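Local coordinates for protein photoreceptor-histidine kinase BphP (Stigmatella aurantiaca DW4/3-1, PDB 6BAF) that probably senses red and far-red light through a bound bilin chromophore and passes the signal on as a phytochrome-type histidine kinase, at residues A[160-165]-A[187-192]; A[259-264]-A[269-274]. All blocks are in the same frame, centred on the assembly; numbering follows the deposited sequence.

How the contacts relate
Both contacts belong to the GAF domain, in its six-stranded antiparallel sheet, and their centres lie about 11 Å apart on the same side of the centre of the chain. Contact 1 closes before contact 2 opens: it sets strand 158-164 against the loop and edge strand of 187-192, whereas contact 2 lies within the hairpin of strands 255-263 and 266-275. Strands 158-164 and 266-275 are neighbours, joined by probable hydrogen bonds from Y162 O to L270 N and from I160 N to S272 O, each 2.8 Å. Both contacts touch the bilin: these two neighbouring strands supply a wall of the chromophore pocket, and F189 on edge strand 188-189 adds to it.

Contact 1 of 2, residues A[160-165]-A[187-192]; sequences IIYRFD and LHFPAS. With BLR (3-[5-[(Z)-(4-ethenyl-3-methyl-5-oxidanylidene-pyrrol-2-ylidene)methyl]-2-[[5-[(Z)-(3-ethenyl-4-methyl-5-oxidanylidene-pyrrol-2-ylidene)methyl]-3-(3-hydroxy-3-oxopropyl)-4-methyl-1H-pyrrol-2-yl]methyl]-4-methyl-1H-pyrrol-3-yl]propanoic acid), chain B.
In the bilin pocket of the GAF domain, Y162 and F189 form an aromatic pair beside the outer pyrrole that carries OB, probably the ring that turns on photoconversion, as in related phytochromes. The tyrosine CG stands anti to the backbone N (chi1 -174°), which carries the ring out from its strand until OH lies 3.3 Å from F189 CB. F189 CD1 sits at the tyrosine's edge, in the ring plane, 3.9 Å from Y162 CE1. The phenylalanine turns one face to the bilin vinyl group, whose CAB lies 3.6 Å above the ring plane, shifted toward the rim. Methyl CMB sits in the corner where the two rings meet, 3.7 Å from Y162 OH, and I160 CD1 approaches the vinyl end CBB at 3.9 Å. Flat apolar surfaces suit this hydrocarbon edge, while the phenol adds a polar tip. A water donates to P190 O (2.9 Å) and lies in the tyrosine plane; its 2.4 Å distance to Y162 OH is too short to be trusted in detail. Behind the pocket, I161 packs on C143, V146 and V147 of helix 139-154, while strand 170-177 runs between strand 158-164 and edge strand 188-189.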
loop_
_atom_site.group_PDB
_atom_site.type_symbol
_atom_site.label_atom_id
_atom_site.label_comp_id
_atom_site.label_asym_id
_atom_site.label_seq_id
_atom_site.Cartn_x
_atom_site.Cartn_y
_atom_site.Cartn_z
ATOM N N ILE A 160 7.528 17.719 -11.268
ATOM C CA ILE A 160 7.824 18.882 -10.453
ATOM C C ILE A 160 6.866 18.920 -9.281
ATOM O O ILE A 160 5.801 18.294 -9.300
ATOM C CB ILE A 160 7.738 20.197 -11.269
ATOM C CG1 ILE A 160 6.291 20.423 -11.775
ATOM C CG2 ILE A 160 8.710 20.132 -12.452
ATOM C CD1 ILE A 160 5.983 21.917 -12.212
ATOM N N ILE A 161 7.265 19.645 -8.241
ATOM C CA ILE A 161 6.337 20.178 -7.255
ATOM C C ILE A 161 6.010 21.614 -7.665
ATOM O O ILE A 161 6.907 22.455 -7.800
ATOM C CB ILE A 161 6.909 20.169 -5.831
ATOM C CG1 ILE A 161 7.302 18.749 -5.353
ATOM C CG2 ILE A 161 5.848 20.742 -4.919
ATOM C CD1 ILE A 161 6.178 17.747 -5.429
ATOM N N TYR A 162 4.733 21.908 -7.840
ATOM C CA TYR A 162 4.265 23.220 -8.254
ATOM C C TYR A 162 3.502 23.782 -7.069
ATOM O O TYR A 162 2.439 23.274 -6.721
ATOM C CB TYR A 162 3.384 23.075 -9.487
ATOM C CG TYR A 162 2.935 24.396 -10.112
ATOM C CD1 TYR A 162 3.812 25.140 -10.916
ATOM C CD2 TYR A 162 1.642 24.889 -9.906
ATOM C CE1 TYR A 162 3.411 26.340 -11.516
ATOM C CE2 TYR A 162 1.221 26.106 -10.506
ATOM C CZ TYR A 162 2.115 26.814 -11.310
ATOM O OH TYR A 162 1.735 28.002 -11.903
ATOM N N ARG A 163 4.031 24.805 -6.435
ATOM C CA ARG A 163 3.449 25.312 -5.211
ATOM C C ARG A 163 2.737 26.639 -5.472
ATOM O O ARG A 163 3.273 27.492 -6.176
ATOM C CB ARG A 163 4.537 25.514 -4.161
ATOM C CG ARG A 163 3.944 25.954 -2.850
ATOM C CD ARG A 163 5.037 26.329 -1.873
ATOM N NE ARG A 163 4.419 26.646 -0.586
ATOM C CZ ARG A 163 5.100 26.830 0.543
ATOM N NH1 ARG A 163 6.440 26.722 0.545
ATOM N NH2 ARG A 163 4.435 27.102 1.666
ATOM N N PHE A 164 1.536 26.811 -4.904
ATOM C CA PHE A 164 0.735 28.021 -5.078
ATOM C C PHE A 164 1.078 29.057 -4.015
ATOM O O PHE A 164 1.242 28.724 -2.838
ATOM C CB PHE A 164 -0.766 27.706 -5.001
ATOM C CG PHE A 164 -1.280 26.787 -6.123
ATOM C CD1 PHE A 164 -1.388 27.245 -7.437
ATOM C CD2 PHE A 164 -1.655 25.469 -5.843
ATOM C CE1 PHE A 164 -1.834 26.419 -8.470
ATOM C CE2 PHE A 164 -2.119 24.605 -6.858
ATOM C CZ PHE A 164 -2.217 25.071 -8.195
ATOM N N ASP A 165 1.140 30.326 -4.412
ATOM C CA ASP A 165 1.283 31.352 -3.400
ATOM C C ASP A 165 -0.095 31.905 -3.026
ATOM O O ASP A 165 -1.139 31.320 -3.374
ATOM C CB ASP A 165 2.273 32.435 -3.884
ATOM C CG ASP A 165 1.739 33.273 -5.054
ATOM O OD1 ASP A 165 0.511 33.237 -5.382
ATOM O OD2 ASP A 165 2.568 33.993 -5.669
ATOM N N LEU A 187 11.034 28.556 -11.992
ATOM C CA LEU A 187 10.083 29.424 -12.713
ATOM C C LEU A 187 8.818 29.716 -11.898
ATOM O O LEU A 187 8.327 28.872 -11.130
ATOM C CB LEU A 187 9.683 28.808 -14.052
ATOM C CG LEU A 187 10.847 28.706 -15.005
ATOM C CD1 LEU A 187 10.348 28.090 -16.308
ATOM C CD2 LEU A 187 11.421 30.118 -15.187
ATOM N N HIS A 188 8.312 30.937 -12.039
ATOM C CA HIS A 188 7.025 31.310 -11.482
ATOM C C HIS A 188 6.054 31.538 -12.639
ATOM O O HIS A 188 6.462 31.867 -13.757
ATOM C CB HIS A 188 7.135 32.550 -10.593
ATOM C CG HIS A 188 8.049 32.395 -9.408
ATOM N ND1 HIS A 188 9.182 31.602 -9.418
ATOM C CD2 HIS A 188 8.005 32.962 -8.177
ATOM C CE1 HIS A 188 9.791 31.686 -8.249
ATOM N NE2 HIS A 188 9.100 32.510 -7.480
ATOM N N PHE A 189 4.771 31.292 -12.396
ATOM C CA PHE A 189 3.779 31.386 -13.460
ATOM C C PHE A 189 2.548 32.082 -12.904
ATOM O O PHE A 189 2.302 32.035 -11.695
ATOM C CB PHE A 189 3.358 30.009 -14.020
ATOM C CG PHE A 189 4.457 29.264 -14.740
ATOM C CD1 PHE A 189 5.432 28.571 -14.025
ATOM C CD2 PHE A 189 4.493 29.223 -16.127
ATOM C CE1 PHE A 189 6.427 27.879 -14.678
ATOM C CE2 PHE A 189 5.492 28.537 -16.788
ATOM C CZ PHE A 189 6.478 27.845 -16.049
ATOM N N PRO A 190 1.760 32.746 -13.748
ATOM C CA PRO A 190 0.590 33.471 -13.228
ATOM C C PRO A 190 -0.534 32.523 -12.827
ATOM O O PRO A 190 -0.668 31.421 -13.360
ATOM C CB PRO A 190 0.158 34.354 -14.411
ATOM C CG PRO A 190 0.665 33.624 -15.630
ATOM C CD PRO A 190 1.973 32.965 -15.186
ATOM N N ALA A 191 -1.410 33.013 -11.942
ATOM C CA ALA A 191 -2.531 32.209 -11.473
ATOM C C ALA A 191 -3.413 31.708 -12.609
ATOM O O ALA A 191 -4.040 30.647 -12.474
ATOM C CB ALA A 191 -3.392 32.996 -10.492
ATOM N N SER A 192 -3.502 32.438 -13.732
ATOM C CA SER A 192 -4.474 31.991 -14.731
ATOM C C SER A 192 -4.036 30.728 -15.456
ATOM O O SER A 192 -4.866 30.113 -16.137
ATOM C CB SER A 192 -4.773 33.097 -15.758
ATOM O OG SER A 192 -3.611 33.884 -16.010
HETATM C CHA BLR B . -5.054 22.798 -16.121
HETATM N NA BLR B . -2.725 23.791 -16.198
HETATM C C1A BLR B . -3.573 22.815 -15.845
HETATM C C2A BLR B . -2.893 21.797 -15.169
HETATM C C3A BLR B . -1.599 22.169 -15.081
HETATM C C4A BLR B . -1.504 23.404 -15.739
HETATM C CMA BLR B . -0.482 21.345 -14.373
HETATM C CAA BLR B . -3.543 20.524 -14.622
HETATM C CBA BLR B . -3.732 19.431 -15.706
HETATM C CGA BLR B . -2.416 18.704 -16.023
HETATM O O1A BLR B . -1.844 18.104 -15.067
HETATM O O2A BLR B . -1.887 18.695 -17.200
HETATM C CHB BLR B . -0.312 24.314 -15.944
HETATM N NB BLR B . 1.482 22.632 -16.489
HETATM C C1B BLR B . 0.939 23.955 -15.999
HETATM C C2B BLR B . 2.113 24.783 -15.632
HETATM C C3B BLR B . 3.311 24.076 -15.839
HETATM C C4B BLR B . 3.003 22.719 -16.370
HETATM C CMB BLR B . 2.072 26.211 -15.076
HETATM O OB BLR B . 3.752 21.860 -16.674
HETATM C CAB BLR B . 4.690 24.671 -15.509
HETATM C CBB BLR B . 5.788 23.953 -15.572
HETATM N NC BLR B . -4.238 27.420 -19.025
HETATM C C1C BLR B . -3.511 28.638 -19.569
HETATM C C2C BLR B . -4.584 29.607 -19.946
HETATM C C3C BLR B . -5.878 29.097 -19.663
HETATM C C4C BLR B . -5.726 27.722 -19.089
HETATM C CMC BLR B . -4.270 30.969 -20.528
HETATM O OC BLR B . -2.344 28.789 -19.689
HETATM C CAC BLR B . -7.215 29.818 -19.921
HETATM C CBC BLR B . -7.456 31.056 -19.451
HETATM C CHD BLR B . -6.697 26.945 -18.721
HETATM N ND BLR B . -5.310 25.038 -17.395
HETATM C C1D BLR B . -6.529 25.641 -17.980
HETATM C C2D BLR B . -7.684 24.783 -17.773
HETATM C C3D BLR B . -7.217 23.627 -17.018
HETATM C C4D BLR B . -5.741 23.752 -16.743
HETATM C CMD BLR B . -9.112 25.085 -18.245
HETATM C CAD BLR B . -8.069 22.452 -16.583
HETATM C CBD BLR B . -7.882 21.325 -17.586
HETATM C CGD BLR B . -8.902 20.315 -17.094
HETATM O O1D BLR B . -8.767 19.812 -15.927
HETATM O O2D BLR B . -9.912 20.070 -17.823
HETATM O O HOH W 1 -0.525 28.930 -11.956
#

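Contact 2 of 2, residues A[259-264]-A[269-274]; sequences ISLMKD and GLISCT. With BLR (3-[5-[(Z)-(4-ethenyl-3-methyl-5-oxidanylidene-pyrrol-2-ylidene)methyl]-2-[[5-[(Z)-(3-ethenyl-4-methyl-5-oxidanylidene-pyrrol-2-ylidene)methyl]-3-(3-hydroxy-3-oxopropyl)-4-methyl-1H-pyrrol-2-yl]methyl]-4-methyl-1H-pyrrol-3-yl]propanoic acid), chain B.
I259 O is gripped twice by the opposite strand: I271 N donates to it at 2.8 Å, and L270 CA adds a CA-H...O contact at 3.2 Å. This is the ladder of an antiparallel beta hairpin, strands 255-263 and 266-275, within the GAF sheet. I259 N returns a bond to I271 O, completing a hydrogen-bonded pair, and S260 with L270 is the non-hydrogen-bonded pair beside it. Next comes L261 with G269, where L261 N reaches G269 O at 2.8 Å from 44° above the carbonyl plane and the return bond is weak.

The two faces differ in character. On one, branched apolar chains gather: I259 and L261 meet helix 284-300, on C290 and M297, while I271 packs on I161 of strand 158-164. L261 crosses I271 at about a right angle, CD2 lying 3.9 Å from I271 CG1. With no side chain on G269, the isobutyl group of L261 lies over the opposite backbone, CD1 coming to 4.0 Å from L270 C.

On the other face, S260 OG is satisfied by R208 NH1 and Y202 O, a small hydroxyl suited to a buried polar spot. L270 and S272 turn to the bilin: L270 CD1 and S272 OG each stand 3.8 Å from methyl CMA. At T274 a chi1 of 46° sets OG1 between the backbone N and the carbonyl carbon, where it bonds R158 NE, and puts CG2 beside the backbone N, 3.9 Å from the bilin oxygen OB.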
loop_
_atom_site.group_PDB
_atom_site.type_symbol
_atom_site.label_atom_id
_atom_site.label_comp_id
_atom_site.label_asym_id
_atom_site.label_seq_id
_atom_site.Cartn_x
_atom_site.Cartn_y
_atom_site.Cartn_z
ATOM N N ILE A 259 -1.194 15.553 -9.524
ATOM C CA ILE A 259 -1.747 15.093 -8.265
ATOM C C ILE A 259 -1.833 16.300 -7.354
ATOM O O ILE A 259 -0.863 17.054 -7.224
ATOM C CB ILE A 259 -0.873 13.970 -7.656
ATOM C CG1 ILE A 259 -0.935 12.759 -8.582
ATOM C CG2 ILE A 259 -1.381 13.544 -6.270
ATOM C CD1 ILE A 259 0.301 11.885 -8.490
ATOM N N SER A 260 -2.986 16.484 -6.711
ATOM C CA SER A 260 -3.188 17.626 -5.830
ATOM C C SER A 260 -2.464 17.422 -4.509
ATOM O O SER A 260 -2.500 16.336 -3.930
ATOM C CB SER A 260 -4.679 17.827 -5.545
ATOM O OG SER A 260 -5.439 17.826 -6.760
ATOM N N LEU A 261 -1.850 18.482 -4.002
ATOM C CA LEU A 261 -1.301 18.490 -2.664
ATOM C C LEU A 261 -2.216 19.347 -1.823
ATOM O O LEU A 261 -2.511 20.488 -2.195
ATOM C CB LEU A 261 0.125 19.026 -2.662
ATOM C CG LEU A 261 1.068 18.191 -3.527
ATOM C CD1 LEU A 261 2.446 18.806 -3.589
ATOM C CD2 LEU A 261 1.168 16.728 -2.978
ATOM N N MET A 262 -2.682 18.802 -0.708
ATOM C CA MET A 262 -3.671 19.465 0.123
ATOM C C MET A 262 -3.066 19.811 1.474
ATOM O O MET A 262 -2.247 19.060 2.012
ATOM C CB MET A 262 -4.892 18.570 0.301
ATOM C CG MET A 262 -5.578 18.188 -1.027
ATOM S SD MET A 262 -6.428 19.642 -1.783
ATOM C CE MET A 262 -7.696 19.964 -0.538
ATOM N N LYS A 263 -3.447 20.960 2.015
ATOM C CA LYS A 263 -2.999 21.361 3.344
ATOM C C LYS A 263 -4.111 22.156 4.000
ATOM O O LYS A 263 -4.545 23.176 3.452
ATOM C CB LYS A 263 -1.711 22.175 3.287
ATOM C CG LYS A 263 -1.433 22.890 4.612
ATOM C CD LYS A 263 -0.002 23.394 4.687
ATOM C CE LYS A 263 0.217 24.339 5.871
ATOM N NZ LYS A 263 1.693 24.518 6.054
ATOM N N ASP A 264 -4.584 21.675 5.150
ATOM C CA ASP A 264 -5.709 22.298 5.852
ATOM C C ASP A 264 -6.950 22.388 4.959
ATOM O O ASP A 264 -7.653 23.399 4.953
ATOM C CB ASP A 264 -5.343 23.693 6.390
ATOM C CG ASP A 264 -4.159 23.676 7.393
ATOM O OD1 ASP A 264 -3.243 24.542 7.251
ATOM O OD2 ASP A 264 -4.151 22.815 8.319
ATOM N N GLY A 269 -0.619 22.849 -3.775
ATOM C CA GLY A 269 0.363 22.617 -4.802
ATOM C C GLY A 269 -0.062 21.413 -5.595
ATOM O O GLY A 269 -1.125 20.833 -5.372
ATOM N N LEU A 270 0.775 21.073 -6.560
ATOM C CA LEU A 270 0.543 19.919 -7.397
ATOM C C LEU A 270 1.862 19.184 -7.521
ATOM O O LEU A 270 2.920 19.809 -7.523
ATOM C CB LEU A 270 0.082 20.280 -8.827
ATOM C CG LEU A 270 -1.187 21.094 -9.102
ATOM C CD1 LEU A 270 -1.304 21.181 -10.618
ATOM C CD2 LEU A 270 -2.396 20.409 -8.528
ATOM N N ILE A 271 1.789 17.867 -7.629
ATOM C CA ILE A 271 2.834 17.092 -8.275
ATOM C C ILE A 271 2.435 17.049 -9.735
ATOM O O ILE A 271 1.388 16.500 -10.072
ATOM C CB ILE A 271 2.951 15.664 -7.706
ATOM C CG1 ILE A 271 3.108 15.664 -6.181
ATOM C CG2 ILE A 271 4.140 14.941 -8.350
ATOM C CD1 ILE A 271 2.827 14.263 -5.539
ATOM N N SER A 272 3.256 17.611 -10.611
ATOM C CA SER A 272 2.921 17.714 -12.024
ATOM C C SER A 272 3.964 16.967 -12.828
ATOM O O SER A 272 5.151 17.258 -12.698
ATOM C CB SER A 272 2.870 19.208 -12.480
ATOM O OG SER A 272 2.655 19.277 -13.901
ATOM N N CYS A 273 3.528 16.027 -13.668
ATOM C CA CYS A 273 4.414 15.242 -14.522
ATOM C C CYS A 273 4.091 15.517 -15.964
ATOM O O CYS A 273 2.911 15.658 -16.326
ATOM C CB CYS A 273 4.275 13.719 -14.314
ATOM S SG CYS A 273 4.333 13.292 -12.568
ATOM N N THR A 274 5.137 15.546 -16.792
ATOM C CA THR A 274 4.965 15.837 -18.205
ATOM C C THR A 274 5.914 14.969 -19.007
ATOM O O THR A 274 7.020 14.631 -18.561
ATOM C CB THR A 274 5.203 17.344 -18.512
ATOM O OG1 THR A 274 6.398 17.779 -17.861
ATOM C CG2 THR A 274 4.045 18.210 -17.953
HETATM C CHA BLR B . -5.054 22.798 -16.121
HETATM N NA BLR B . -2.725 23.791 -16.198
HETATM C C1A BLR B . -3.573 22.815 -15.845
HETATM C C2A BLR B . -2.893 21.797 -15.169
HETATM C C3A BLR B . -1.599 22.169 -15.081
HETATM C C4A BLR B . -1.504 23.404 -15.739
HETATM C CMA BLR B . -0.482 21.345 -14.373
HETATM C CAA BLR B . -3.543 20.524 -14.622
HETATM C CBA BLR B . -3.732 19.431 -15.706
HETATM C CGA BLR B . -2.416 18.704 -16.023
HETATM O O1A BLR B . -1.844 18.104 -15.067
HETATM O O2A BLR B . -1.887 18.695 -17.200
HETATM C CHB BLR B . -0.312 24.314 -15.944
HETATM N NB BLR B . 1.482 22.632 -16.489
HETATM C C1B BLR B . 0.939 23.955 -15.999
HETATM C C2B BLR B . 2.113 24.783 -15.632
HETATM C C3B BLR B . 3.311 24.076 -15.839
HETATM C C4B BLR B . 3.003 22.719 -16.370
HETATM C CMB BLR B . 2.072 26.211 -15.076
HETATM O OB BLR B . 3.752 21.860 -16.674
HETATM C CAB BLR B . 4.690 24.671 -15.509
HETATM C CBB BLR B . 5.788 23.953 -15.572
HETATM N NC BLR B . -4.238 27.420 -19.025
HETATM C C1C BLR B . -3.511 28.638 -19.569
HETATM C C2C BLR B . -4.584 29.607 -19.946
HETATM C C3C BLR B . -5.878 29.097 -19.663
HETATM C C4C BLR B . -5.726 27.722 -19.089
HETATM C CMC BLR B . -4.270 30.969 -20.528
HETATM O OC BLR B . -2.344 28.789 -19.689
HETATM C CAC BLR B . -7.215 29.818 -19.921
HETATM C CBC BLR B . -7.456 31.056 -19.451
HETATM C CHD BLR B . -6.697 26.945 -18.721
HETATM N ND BLR B . -5.310 25.038 -17.395
HETATM C C1D BLR B . -6.529 25.641 -17.980
HETATM C C2D BLR B . -7.684 24.783 -17.773
HETATM C C3D BLR B . -7.217 23.627 -17.018
HETATM C C4D BLR B . -5.741 23.752 -16.743
HETATM C CMD BLR B . -9.112 25.085 -18.245
HETATM C CAD BLR B . -8.069 22.452 -16.583
HETATM C CBD BLR B . -7.882 21.325 -17.586
HETATM C CGD BLR B . -8.902 20.315 -17.094
HETATM O O1D BLR B . -8.767 19.812 -15.927
HETATM O O2D BLR B . -9.912 20.070 -17.823
#